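Local atomic coordinates of ABC transporter ATP-binding protein (Leptospira interrogans serovar Copenhageni, PDB entry 4HZI), a protein that probably binds and hydrolyses ATP as the ATPase subunit of an orphan ABC transporter involved in manganese utilization and tolerance. Residues M197-S202 against I230-E235; D211-L216 against E236-Y241; E38-K43 against I84-G89; D51-E56 against V245-G250. One frame throughout, in Å; residues are numbered along the deposited sequence.

Interaction 1 of 4, residues M197-S202 against I230-E235; sequences MDEPCS and ITHRPE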
loop_
_atom_site.group_PDB
_atom_site.type_symbol
_atom_site.label_atom_id
_atom_site.label_comp_id
_atom_site.label_asym_id
_atom_site.label_seq_id
_atom_site.Cartn_x
_atom_site.Cartn_y
_atom_site.Cartn_z
ATOM N N MET A 197 9.484 10.658 -8.169
ATOM C CA MET A 197 8.165 10.184 -7.800
ATOM C C MET A 197 8.305 9.146 -6.676
ATOM O O MET A 197 8.716 8.013 -6.886
ATOM C CB MET A 197 7.438 9.581 -8.984
ATOM C CG MET A 197 7.059 10.659 -9.988
ATOM S SD MET A 197 6.224 9.925 -11.366
ATOM C CE MET A 197 7.657 9.742 -12.413
ATOM N N ASP A 198 7.985 9.586 -5.474
ATOM C CA ASP A 198 8.217 8.828 -4.263
ATOM C C ASP A 198 6.950 8.066 -3.870
ATOM O O ASP A 198 6.044 8.655 -3.267
ATOM C CB ASP A 198 8.629 9.835 -3.164
ATOM C CG ASP A 198 9.075 9.168 -1.869
ATOM O OD1 ASP A 198 9.229 7.924 -1.836
ATOM O OD2 ASP A 198 9.280 9.927 -0.880
ATOM N N GLU A 199 6.840 6.803 -4.285
ATOM C CA GLU A 199 5.701 5.946 -3.936
ATOM C C GLU A 199 4.381 6.578 -4.445
ATOM O O GLU A 199 3.421 6.695 -3.680
ATOM C CB GLU A 199 5.637 5.799 -2.407
ATOM C CG GLU A 199 6.823 5.028 -1.847
ATOM C CD GLU A 199 6.646 3.524 -1.981
ATOM O OE1 GLU A 199 5.663 3.090 -2.646
ATOM O OE2 GLU A 199 7.480 2.772 -1.428
ATOM N N PRO A 200 4.367 7.066 -5.700
ATOM C CA PRO A 200 3.213 7.791 -6.217
ATOM C C PRO A 200 1.940 6.946 -6.276
ATOM O O PRO A 200 0.862 7.536 -6.329
ATOM C CB PRO A 200 3.640 8.143 -7.633
ATOM C CG PRO A 200 4.528 7.021 -8.019
ATOM C CD PRO A 200 5.339 6.792 -6.765
ATOM N N CYS A 201 2.031 5.609 -6.223
ATOM C CA CYS A 201 0.798 4.796 -6.231
ATOM C C CYS A 201 0.231 4.511 -4.833
ATOM O O CYS A 201 -0.708 3.717 -4.690
ATOM C CB CYS A 201 0.983 3.508 -6.985
ATOM S SG CYS A 201 1.249 3.814 -8.753
ATOM N N SER A 202 0.815 5.137 -3.815
ATOM C CA SER A 202 0.326 5.016 -2.458
ATOM C C SER A 202 -1.166 5.396 -2.404
ATOM O O SER A 202 -1.595 6.385 -3.058
ATOM C CB SER A 202 1.157 5.889 -1.497
ATOM O OG SER A 202 1.028 7.287 -1.779
ATOM N N ILE A 230 10.332 5.693 -7.085
ATOM C CA ILE A 230 10.631 4.933 -5.867
ATOM C C ILE A 230 9.442 4.100 -5.436
ATOM O O ILE A 230 8.342 4.612 -5.242
ATOM C CB ILE A 230 11.006 5.922 -4.750
ATOM C CG1 ILE A 230 12.251 6.735 -5.208
ATOM C CG2 ILE A 230 11.346 5.190 -3.435
ATOM C CD1 ILE A 230 12.017 8.159 -5.109
ATOM N N THR A 231 9.680 2.803 -5.248
ATOM C CA THR A 231 8.639 1.863 -4.902
ATOM C C THR A 231 9.175 0.658 -4.142
ATOM O O THR A 231 10.379 0.341 -4.179
ATOM C CB THR A 231 7.861 1.389 -6.167
ATOM O OG1 THR A 231 6.753 0.588 -5.782
ATOM C CG2 THR A 231 8.742 0.612 -7.079
ATOM N N HIS A 232 8.251 -0.004 -3.452
ATOM C CA HIS A 232 8.485 -1.343 -2.911
ATOM C C HIS A 232 7.650 -2.393 -3.607
ATOM O O HIS A 232 7.706 -3.552 -3.240
ATOM C CB HIS A 232 8.311 -1.415 -1.399
ATOM C CG HIS A 232 6.903 -1.248 -0.930
ATOM N ND1 HIS A 232 6.370 -0.005 -0.692
ATOM C CD2 HIS A 232 5.948 -2.144 -0.575
ATOM C CE1 HIS A 232 5.129 -0.132 -0.250
ATOM N NE2 HIS A 232 4.840 -1.413 -0.186
ATOM N N ARG A 233 6.933 -2.020 -4.672
ATOM C CA ARG A 233 6.050 -2.963 -5.354
ATOM C C ARG A 233 6.318 -3.025 -6.844
ATOM O O ARG A 233 5.916 -2.112 -7.563
ATOM C CB ARG A 233 4.590 -2.545 -5.173
ATOM C CG ARG A 233 4.074 -2.729 -3.762
ATOM C CD ARG A 233 2.552 -2.543 -3.777
ATOM N NE ARG A 233 2.108 -2.296 -2.422
ATOM C CZ ARG A 233 1.593 -3.207 -1.598
ATOM N NH1 ARG A 233 1.371 -4.473 -1.983
ATOM N NH2 ARG A 233 1.275 -2.828 -0.367
ATOM N N PRO A 234 6.921 -4.121 -7.321
ATOM C CA PRO A 234 7.286 -4.208 -8.730
ATOM C C PRO A 234 6.131 -3.985 -9.684
ATOM O O PRO A 234 6.345 -3.398 -10.766
ATOM C CB PRO A 234 7.828 -5.630 -8.846
ATOM C CG PRO A 234 8.472 -5.840 -7.549
ATOM C CD PRO A 234 7.524 -5.237 -6.563
ATOM N N GLU A 235 4.919 -4.326 -9.276
ATOM C CA GLU A 235 3.756 -4.168 -10.169
ATOM C C GLU A 235 3.356 -2.733 -10.462
ATOM O O GLU A 235 2.593 -2.499 -11.385
ATOM C CB GLU A 235 2.517 -4.960 -9.671
ATOM C CG GLU A 235 1.954 -4.494 -8.343
ATOM C CD GLU A 235 2.677 -5.106 -7.118
ATOM O OE1 GLU A 235 3.865 -5.582 -7.170
ATOM O OE2 GLU A 235 2.012 -5.138 -6.084
#

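Interaction 2 of 4, residues D211-L216 against E236-Y241; sequences DFLGFL and EIPDFY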
loop_
_atom_site.group_PDB
_atom_site.type_symbol
_atom_site.label_atom_id
_atom_site.label_comp_id
_atom_site.label_asym_id
_atom_site.label_seq_id
_atom_site.Cartn_x
_atom_site.Cartn_y
_atom_site.Cartn_z
ATOM N N ASP A 211 -5.401 4.193 -13.767
ATOM C CA ASP A 211 -5.740 5.534 -14.213
ATOM C C ASP A 211 -4.523 6.474 -14.187
ATOM O O ASP A 211 -4.213 7.185 -15.165
ATOM C CB ASP A 211 -6.814 6.099 -13.315
ATOM C CG ASP A 211 -7.418 7.402 -13.847
ATOM O OD1 ASP A 211 -7.339 7.677 -15.070
ATOM O OD2 ASP A 211 -7.904 8.185 -13.026
ATOM N N PHE A 212 -3.822 6.473 -13.058
ATOM C CA PHE A 212 -2.669 7.328 -12.920
ATOM C C PHE A 212 -1.505 6.890 -13.835
ATOM O O PHE A 212 -0.847 7.726 -14.466
ATOM C CB PHE A 212 -2.192 7.360 -11.437
ATOM C CG PHE A 212 -0.854 8.027 -11.272
ATOM C CD1 PHE A 212 -0.701 9.375 -11.574
ATOM C CD2 PHE A 212 0.267 7.289 -10.902
ATOM C CE1 PHE A 212 0.519 10.002 -11.448
ATOM C CE2 PHE A 212 1.481 7.917 -10.792
ATOM C CZ PHE A 212 1.617 9.255 -11.081
ATOM N N LEU A 213 -1.215 5.604 -13.891
ATOM C CA LEU A 213 -0.140 5.105 -14.710
ATOM C C LEU A 213 -0.414 5.365 -16.192
ATOM O O LEU A 213 0.521 5.596 -16.967
ATOM C CB LEU A 213 0.099 3.637 -14.453
ATOM C CG LEU A 213 0.779 3.332 -13.081
ATOM C CD1 LEU A 213 1.160 1.866 -12.979
ATOM C CD2 LEU A 213 1.982 4.216 -12.782
ATOM N N GLY A 214 -1.691 5.328 -16.574
ATOM C CA GLY A 214 -2.105 5.684 -17.926
ATOM C C GLY A 214 -1.738 7.112 -18.258
ATOM O O GLY A 214 -1.207 7.380 -19.345
ATOM N N PHE A 215 -2.006 8.014 -17.324
ATOM C CA PHE A 215 -1.648 9.385 -17.457
ATOM C C PHE A 215 -0.140 9.540 -17.585
ATOM O O PHE A 215 0.312 10.329 -18.412
ATOM C CB PHE A 215 -2.189 10.182 -16.297
ATOM C CG PHE A 215 -1.527 11.503 -16.104
ATOM C CD1 PHE A 215 -2.021 12.639 -16.724
ATOM C CD2 PHE A 215 -0.425 11.617 -15.292
ATOM C CE1 PHE A 215 -1.402 13.854 -16.543
ATOM C CE2 PHE A 215 0.189 12.820 -15.102
ATOM C CZ PHE A 215 -0.303 13.949 -15.720
ATOM N N LEU A 216 0.650 8.813 -16.776
ATOM C CA LEU A 216 2.107 8.897 -16.906
ATOM C C LEU A 216 2.621 8.476 -18.240
ATOM O O LEU A 216 3.545 9.094 -18.787
ATOM C CB LEU A 216 2.809 7.971 -15.908
ATOM C CG LEU A 216 3.196 8.562 -14.606
ATOM C CD1 LEU A 216 3.980 7.462 -13.843
ATOM C CD2 LEU A 216 4.068 9.793 -14.860
ATOM N N GLU A 236 3.895 -1.780 -9.705
ATOM C CA GLU A 236 3.631 -0.362 -9.862
ATOM C C GLU A 236 4.522 0.326 -10.879
ATOM O O GLU A 236 4.450 1.557 -11.003
ATOM C CB GLU A 236 3.868 0.348 -8.521
ATOM C CG GLU A 236 2.793 0.068 -7.497
ATOM C CD GLU A 236 3.071 0.674 -6.131
ATOM O OE1 GLU A 236 4.094 1.396 -5.926
ATOM O OE2 GLU A 236 2.212 0.452 -5.278
ATOM N N ILE A 237 5.423 -0.420 -11.526
ATOM C CA ILE A 237 6.475 0.195 -12.354
ATOM C C ILE A 237 6.034 0.236 -13.809
ATOM O O ILE A 237 5.932 -0.797 -14.433
ATOM C CB ILE A 237 7.795 -0.610 -12.288
ATOM C CG1 ILE A 237 8.312 -0.629 -10.843
ATOM C CG2 ILE A 237 8.826 0.033 -13.176
ATOM C CD1 ILE A 237 9.413 -1.608 -10.572
ATOM N N PRO A 238 5.869 1.431 -14.382
ATOM C CA PRO A 238 5.486 1.483 -15.797
ATOM C C PRO A 238 6.560 0.967 -16.740
ATOM O O PRO A 238 7.765 0.982 -16.431
ATOM C CB PRO A 238 5.306 2.976 -16.077
ATOM C CG PRO A 238 5.419 3.681 -14.821
ATOM C CD PRO A 238 5.910 2.749 -13.747
ATOM N N ASP A 239 6.136 0.616 -17.945
ATOM C CA ASP A 239 7.040 0.073 -18.943
ATOM C C ASP A 239 8.182 0.957 -19.417
ATOM O O ASP A 239 9.170 0.442 -19.929
ATOM C CB ASP A 239 6.237 -0.398 -20.182
ATOM C CG ASP A 239 5.661 0.774 -21.035
ATOM O OD1 ASP A 239 5.654 1.969 -20.622
ATOM O OD2 ASP A 239 5.190 0.473 -22.158
ATOM N N PHE A 240 8.099 2.271 -19.279
ATOM C CA PHE A 240 9.183 3.097 -19.812
ATOM C C PHE A 240 10.433 3.207 -18.889
ATOM O O PHE A 240 11.397 3.826 -19.236
ATOM C CB PHE A 240 8.698 4.468 -20.249
ATOM C CG PHE A 240 8.102 5.301 -19.186
ATOM C CD1 PHE A 240 8.904 6.074 -18.340
ATOM C CD2 PHE A 240 6.747 5.377 -19.039
ATOM C CE1 PHE A 240 8.349 6.862 -17.354
ATOM C CE2 PHE A 240 6.174 6.153 -18.045
ATOM C CZ PHE A 240 6.971 6.896 -17.177
ATOM N N TYR A 241 10.368 2.617 -17.711
ATOM C CA TYR A 241 11.532 2.538 -16.805
ATOM C C TYR A 241 12.533 1.547 -17.353
ATOM O O TYR A 241 12.249 0.358 -17.527
ATOM C CB TYR A 241 11.088 2.227 -15.346
ATOM C CG TYR A 241 10.596 3.521 -14.771
ATOM C CD1 TYR A 241 11.481 4.464 -14.253
ATOM C CD2 TYR A 241 9.242 3.868 -14.857
ATOM C CE1 TYR A 241 11.025 5.719 -13.845
ATOM C CE2 TYR A 241 8.794 5.121 -14.460
ATOM C CZ TYR A 241 9.650 6.039 -13.958
ATOM O OH TYR A 241 9.139 7.291 -13.578
#

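Interaction 3 of 4, residues E38-K43 against I84-G89; sequences EKISYK and IWATSG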
loop_
_atom_site.group_PDB
_atom_site.type_symbol
_atom_site.label_atom_id
_atom_site.label_comp_id
_atom_site.label_asym_id
_atom_site.label_seq_id
_atom_site.Cartn_x
_atom_site.Cartn_y
_atom_site.Cartn_z
ATOM N N GLU A 38 28.258 8.784 -5.893
ATOM C CA GLU A 38 29.451 7.927 -5.783
ATOM C C GLU A 38 29.781 7.686 -4.292
ATOM O O GLU A 38 30.138 8.634 -3.593
ATOM C CB GLU A 38 30.624 8.635 -6.442
ATOM C CG GLU A 38 30.406 8.868 -7.927
ATOM C CD GLU A 38 31.615 9.484 -8.614
ATOM O OE1 GLU A 38 32.067 10.576 -8.202
ATOM O OE2 GLU A 38 32.101 8.876 -9.581
ATOM N N LYS A 39 29.564 6.448 -3.862
ATOM C CA LYS A 39 29.842 5.956 -2.528
ATOM C C LYS A 39 29.190 6.811 -1.463
ATOM O O LYS A 39 29.817 7.160 -0.455
ATOM C CB LYS A 39 31.352 5.918 -2.288
ATOM C CG LYS A 39 32.092 4.980 -3.220
ATOM C CD LYS A 39 33.584 5.009 -2.889
ATOM C CE LYS A 39 34.422 4.505 -4.051
ATOM N NZ LYS A 39 34.068 3.107 -4.445
ATOM N N ILE A 40 27.939 7.174 -1.694
ATOM C CA ILE A 40 27.175 7.979 -0.725
ATOM C C ILE A 40 26.830 7.175 0.511
ATOM O O ILE A 40 26.155 6.129 0.491
ATOM C CB ILE A 40 25.917 8.646 -1.368
ATOM C CG1 ILE A 40 26.343 9.789 -2.273
ATOM C CG2 ILE A 40 24.930 9.137 -0.301
ATOM C CD1 ILE A 40 26.793 11.090 -1.597
ATOM N N SER A 41 27.312 7.688 1.647
ATOM C CA SER A 41 27.021 7.100 2.904
ATOM C C SER A 41 26.360 8.103 3.844
ATOM O O SER A 41 26.574 9.300 3.750
ATOM C CB SER A 41 28.332 6.562 3.512
ATOM O OG SER A 41 28.637 5.302 2.942
ATOM N N TYR A 42 25.515 7.597 4.722
ATOM C CA TYR A 42 24.817 8.423 5.698
ATOM C C TYR A 42 24.781 7.670 7.044
ATOM O O TYR A 42 24.119 6.637 7.196
ATOM C CB TYR A 42 23.407 8.756 5.239
ATOM C CG TYR A 42 22.624 9.685 6.162
ATOM C CD1 TYR A 42 23.128 10.942 6.499
ATOM C CD2 TYR A 42 21.430 9.287 6.727
ATOM C CE1 TYR A 42 22.455 11.790 7.376
ATOM C CE2 TYR A 42 20.749 10.129 7.601
ATOM C CZ TYR A 42 21.268 11.392 7.897
ATOM O OH TYR A 42 20.589 12.237 8.734
ATOM N N LYS A 43 25.556 8.180 8.003
ATOM C CA LYS A 43 25.656 7.594 9.345
ATOM C C LYS A 43 25.580 8.714 10.416
ATOM O O LYS A 43 26.592 9.130 10.979
ATOM C CB LYS A 43 26.984 6.875 9.432
ATOM C CG LYS A 43 27.132 6.011 10.673
ATOM C CD LYS A 43 28.530 5.442 10.793
ATOM C CE LYS A 43 28.719 4.760 12.138
ATOM N NZ LYS A 43 30.148 4.798 12.540
ATOM N N ILE A 84 19.124 16.328 3.929
ATOM C CA ILE A 84 20.186 15.815 4.776
ATOM C C ILE A 84 21.461 15.744 3.980
ATOM O O ILE A 84 21.449 15.613 2.736
ATOM C CB ILE A 84 19.903 14.405 5.340
ATOM C CG1 ILE A 84 19.757 13.393 4.210
ATOM C CG2 ILE A 84 18.673 14.424 6.219
ATOM C CD1 ILE A 84 19.546 11.970 4.715
ATOM N N TRP A 85 22.570 15.941 4.659
ATOM C CA TRP A 85 23.878 15.848 4.034
ATOM C C TRP A 85 24.459 14.472 4.177
ATOM O O TRP A 85 24.412 13.881 5.255
ATOM C CB TRP A 85 24.883 16.784 4.722
ATOM C CG TRP A 85 24.770 18.190 4.357
ATOM C CD1 TRP A 85 24.432 19.224 5.178
ATOM C CD2 TRP A 85 25.037 18.762 3.072
ATOM N NE1 TRP A 85 24.472 20.424 4.484
ATOM C CE2 TRP A 85 24.841 20.164 3.188
ATOM C CE3 TRP A 85 25.433 18.235 1.844
ATOM C CZ2 TRP A 85 25.009 21.031 2.108
ATOM C CZ3 TRP A 85 25.597 19.091 0.773
ATOM C CH2 TRP A 85 25.380 20.477 0.908
ATOM N N ALA A 86 25.134 13.991 3.133
ATOM C CA ALA A 86 25.830 12.740 3.190
ATOM C C ALA A 86 26.976 12.818 4.220
ATOM O O ALA A 86 27.613 13.866 4.353
ATOM C CB ALA A 86 26.407 12.409 1.841
ATOM N N THR A 87 27.248 11.713 4.895
ATOM C CA THR A 87 28.387 11.655 5.795
ATOM C C THR A 87 29.680 11.448 5.004
ATOM O O THR A 87 30.741 11.939 5.391
ATOM C CB THR A 87 28.140 10.644 6.951
ATOM O OG1 THR A 87 27.928 9.334 6.431
ATOM C CG2 THR A 87 26.914 11.018 7.692
ATOM N N SER A 88 29.609 10.768 3.861
ATOM C CA SER A 88 30.741 10.713 2.956
ATOM C C SER A 88 30.218 10.445 1.554
ATOM O O SER A 88 29.031 10.159 1.392
ATOM C CB SER A 88 31.704 9.606 3.367
ATOM O OG SER A 88 31.046 8.369 3.472
ATOM N N GLY A 89 31.122 10.496 0.586
ATOM C CA GLY A 89 30.812 10.259 -0.817
ATOM C C GLY A 89 30.428 11.543 -1.516
ATOM O O GLY A 89 30.393 12.610 -0.907
HETATM O O HOH W 1 31.831 7.016 1.256
#

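Interaction 4 of 4, residues D51-E56 against V245-G250; sequences DSVSFE and VLLKEG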
loop_
_atom_site.group_PDB
_atom_site.type_symbol
_atom_site.label_atom_id
_atom_site.label_comp_id
_atom_site.label_asym_id
_atom_site.label_seq_id
_atom_site.Cartn_x
_atom_site.Cartn_y
_atom_site.Cartn_z
ATOM N N ASP A 51 24.794 2.988 2.975
ATOM C CA ASP A 51 26.181 2.538 2.899
ATOM C C ASP A 51 26.762 2.452 1.495
ATOM O O ASP A 51 26.455 1.497 0.773
ATOM C CB ASP A 51 26.216 1.187 3.543
ATOM C CG ASP A 51 27.629 0.635 3.716
ATOM O OD1 ASP A 51 28.614 1.242 3.292
ATOM O OD2 ASP A 51 27.704 -0.444 4.293
ATOM N N SER A 52 27.560 3.456 1.153
ATOM C CA SER A 52 28.342 3.533 -0.090
ATOM C C SER A 52 27.448 3.366 -1.341
ATOM O O SER A 52 27.700 2.540 -2.239
ATOM C CB SER A 52 29.482 2.482 -0.053
ATOM O OG SER A 52 30.386 2.718 -1.110
ATOM N N VAL A 53 26.395 4.172 -1.382
ATOM C CA VAL A 53 25.381 4.082 -2.451
ATOM C C VAL A 53 25.935 4.730 -3.716
ATOM O O VAL A 53 26.385 5.862 -3.728
ATOM C CB VAL A 53 24.064 4.765 -1.992
ATOM C CG1 VAL A 53 23.061 4.908 -3.155
ATOM C CG2 VAL A 53 23.420 3.947 -0.924
ATOM N N SER A 54 25.932 3.945 -4.802
ATOM C CA SER A 54 26.423 4.423 -6.071
ATOM C C SER A 54 25.435 4.074 -7.198
ATOM O O SER A 54 24.990 2.928 -7.343
ATOM C CB SER A 54 27.786 3.771 -6.358
ATOM O OG SER A 54 28.778 4.271 -5.470
ATOM N N PHE A 55 25.084 5.087 -7.968
ATOM C CA PHE A 55 24.336 4.908 -9.187
ATOM C C PHE A 55 24.330 6.204 -9.980
ATOM O O PHE A 55 24.813 7.240 -9.526
ATOM C CB PHE A 55 22.921 4.364 -8.943
ATOM C CG PHE A 55 21.972 5.302 -8.242
ATOM C CD1 PHE A 55 21.124 6.188 -8.955
ATOM C CD2 PHE A 55 21.853 5.230 -6.856
ATOM C CE1 PHE A 55 20.216 6.993 -8.272
ATOM C CE2 PHE A 55 20.935 6.044 -6.177
ATOM C CZ PHE A 55 20.118 6.907 -6.883
ATOM N N GLU A 56 23.778 6.180 -11.184
ATOM C CA GLU A 56 23.682 7.440 -11.918
ATOM C C GLU A 56 22.505 7.418 -12.885
ATOM O O GLU A 56 22.052 6.344 -13.240
ATOM C CB GLU A 56 24.977 7.781 -12.631
ATOM C CG GLU A 56 25.354 6.944 -13.813
ATOM C CD GLU A 56 25.710 7.798 -15.047
ATOM O OE1 GLU A 56 25.934 9.052 -14.951
ATOM O OE2 GLU A 56 25.756 7.201 -16.146
ATOM N N VAL A 245 17.809 0.494 -9.602
ATOM C CA VAL A 245 18.702 0.344 -8.484
ATOM C C VAL A 245 17.925 -0.480 -7.455
ATOM O O VAL A 245 16.789 -0.111 -7.095
ATOM C CB VAL A 245 18.999 1.734 -7.859
ATOM C CG1 VAL A 245 19.858 1.615 -6.592
ATOM C CG2 VAL A 245 19.677 2.657 -8.834
ATOM N N LEU A 246 18.513 -1.562 -6.947
ATOM C CA LEU A 246 17.870 -2.430 -5.973
ATOM C C LEU A 246 18.555 -2.113 -4.624
ATOM O O LEU A 246 19.789 -2.086 -4.560
ATOM C CB LEU A 246 18.095 -3.906 -6.290
ATOM C CG LEU A 246 17.656 -4.419 -7.653
ATOM C CD1 LEU A 246 17.919 -5.917 -7.734
ATOM C CD2 LEU A 246 16.183 -4.146 -7.975
ATOM N N LEU A 247 17.741 -1.745 -3.633
ATOM C CA LEU A 247 18.224 -1.249 -2.359
ATOM C C LEU A 247 17.728 -2.136 -1.229
ATOM O O LEU A 247 16.554 -2.444 -1.137
ATOM C CB LEU A 247 17.709 0.179 -2.102
ATOM C CG LEU A 247 18.506 0.988 -1.079
ATOM C CD1 LEU A 247 19.856 1.518 -1.521
ATOM C CD2 LEU A 247 17.649 2.137 -0.527
ATOM N N LYS A 248 18.658 -2.528 -0.353
ATOM C CA LYS A 248 18.382 -3.435 0.740
ATOM C C LYS A 248 19.305 -3.071 1.913
ATOM O O LYS A 248 20.520 -3.051 1.770
ATOM C CB LYS A 248 18.693 -4.850 0.289
ATOM C CG LYS A 248 18.332 -5.936 1.274
ATOM C CD LYS A 248 19.009 -7.229 0.778
ATOM C CE LYS A 248 18.512 -8.443 1.525
ATOM N NZ LYS A 248 19.234 -9.641 1.019
ATOM N N GLU A 249 18.679 -2.665 3.008
ATOM C CA GLU A 249 19.459 -2.288 4.242
ATOM C C GLU A 249 20.509 -1.220 3.963
ATOM O O GLU A 249 21.650 -1.297 4.380
ATOM C CB GLU A 249 20.042 -3.554 4.849
ATOM C CG GLU A 249 18.994 -4.479 5.438
ATOM C CD GLU A 249 18.756 -4.245 6.929
ATOM O OE1 GLU A 249 18.157 -3.204 7.309
ATOM O OE2 GLU A 249 19.180 -5.113 7.727
ATOM N N GLY A 250 20.121 -0.195 3.210
ATOM C CA GLY A 250 21.002 0.868 2.815
ATOM C C GLY A 250 22.083 0.629 1.796
ATOM O O GLY A 250 22.924 1.494 1.574
#

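Interaction 1 of 4, residues M197-S202 against I230-E235
D198 and I230 form a parallel bridge between strands 194-198 and 227-231. The amide of I230 gives a nearly straight hydrogen bond to M197 O (2.8 Å, 171° at the hydrogen), and E199 N returns one to I230 O, also at 2.8 Å but more bent. Beyond this pair the first strand ends and its chain swings away through a type I turn from E199 to S202. D198 and I230 project from the same face of the sheet, where D198 OD1 lies 3.8 Å from I230 CG2. The E199 side chain folds at chi2 (-81°), which carries its carboxylate alongside the other chain to H232. There OE2 accepts from H232 ND1 at 3.1 Å on its syn side, close to the imidazole plane, although the carboxylate itself is turned 54° against the ring. The second strand ends in an ST turn, R233 N donating to T231 OG1 at 2.8 Å. H232 packs further against D205 of the second subunit. In sequence and position, D198 and E199 at a strand end are consistent with the Walker B aspartate and the glutamate after it, and H232 probably corresponds to the switch histidine of ABC ATPases.

Interaction 2 of 4, residues D211-L216 against E236-Y241
L213 and L216, one turn apart on helix 206-222, close over P238 in the loop that follows strand 227-231. The contact is apolar packing in the alpha/beta core, where this helix makes the crossover between strands 194-198 and 227-231. The L213 side chain runs at about a right angle to the proline, and its CD2 sits 4.0 Å from P238 CG. L216 comes to the same proline carbon from the next turn, with its CD1 at 4.2 Å. Both leucines thus meet one ring carbon, while the other methyl of L213, CD1, is 3.9 Å from E236 O. Y229, on strand 227-231, touches both L213 and P238, and L216 also rests on M197 of strand 194-198 and F184 of helix 176-188. On the loop side, E236 is held through OE1 by a hydrogen bond to T231, and the type I turn from P238 to Y241 brings F240 round to the helix. The F240 ring, stacked with H220 and meeting H62 edge-to-face, reaches the helix backbone because CG stands between the backbone N and carbonyl carbon (chi1 61°), which places CE2 4.0 Å from L216 O.

Interaction 3 of 4, residues E38-K43 against I84-G89
S41 O takes the amide of T87 at 2.8 Å, and S41 N gives a nearly straight hydrogen bond to S88 O (3.0 Å, 176° at the hydrogen). T87 and S88 therefore both face S41 in a classic beta bulge, placed where the loop after helix 73-80 enters the antiparallel sheet that includes strand 36-42; a second amide, S88 N, reaches S41 O only weakly. A water molecule adds a further link, donating to K39 O at 2.6 Å and also hydrogen-bonded to S88 OG. T87 OG1 accepts weakly from K43 N, a side-chain link two residues along from S41. S41 OG has its partner across the other side of the strand, at S52 N. G89 passes close to the opposing backbone, its CA 3.3 Å from K39 O in a CA-H...O contact. In the packing around these bonds, I40 CD1 lies on A86 CB at 3.7 Å, and L79 of helix 73-80 lies against I40 as well. Y42 points its ring to I84 because CG is anti to the backbone N (chi1 -177°). The isoleucine crosses the tyrosine at about a right angle, and its CD1 stands 3.6 Å from the ring centroid over one face of Y42, 12° off the normal, a CH-pi contact.

Interaction 4 of 4, residues D51-E56 against V245-G250
The F55 ring carries V245 on one face: V245 CG2 stands 3.9 Å from the ring centroid and 26° off the ring normal, a CH-pi contact displaced toward the rim. The methyl is therefore nearest to the root of the ring, at 3.6 Å from F55 CG, and V245 CG1 lies farther out, near CD2. With CG between the backbone N and carbonyl carbon (chi1 68°), the ring presents this face to V245, whose side chain crosses it at about a right angle. L37 and F255 also touch the phenylalanine, while V252 and F255 of strand 251-255 line V245, making this a hydrophobic cluster shared by several strands. Two residues earlier, V53 turns to the same side as F55. Its CG2 meets L247 CD1 more loosely, at 4.4 Å, and comes to 3.5 Å from G250 O. That carbonyl is the polar link of the contact, accepting a nearly straight hydrogen bond from D51 N (2.8 Å, 175° at the hydrogen), with the donor tilted out of the carbonyl plane. E249 and G250, both with positive phi, turn the chain after strand 243-248, and the G250 oxygen faces D51. L247 also touches A71 of the probable P-loop, and its side chain lies about 6 Å from a bound sulfate. Strand 53-58 belongs to the antiparallel sheet and strand 243-248 to the mixed core sheet; the side chains between them form the join of antiparallel beta subdomain and RecA-like core, as in ABC ATP-binding domains.

In the fold
From the N terminus, residues 38-43 and then 51-56 come first, and interaction 3 closes when 84-89 returns to the first strand. Interaction 4 has opened meanwhile, so the two cross; I40 and V53 pair directly in the antiparallel sheet. The loop of interaction 4 is long, ending only at 245-250, and contains interactions 1 and 2. These also cross one another: 197-202 and 211-216 are met in turn by 230-235 and 236-241, and the two contacts touch. Interaction 1 knits core strands, interaction 2 fixes the crossover helix to the following loop, and interaction 4 links that core to the antiparallel sheet, to which interaction 3 joins the loop after helix 73-80.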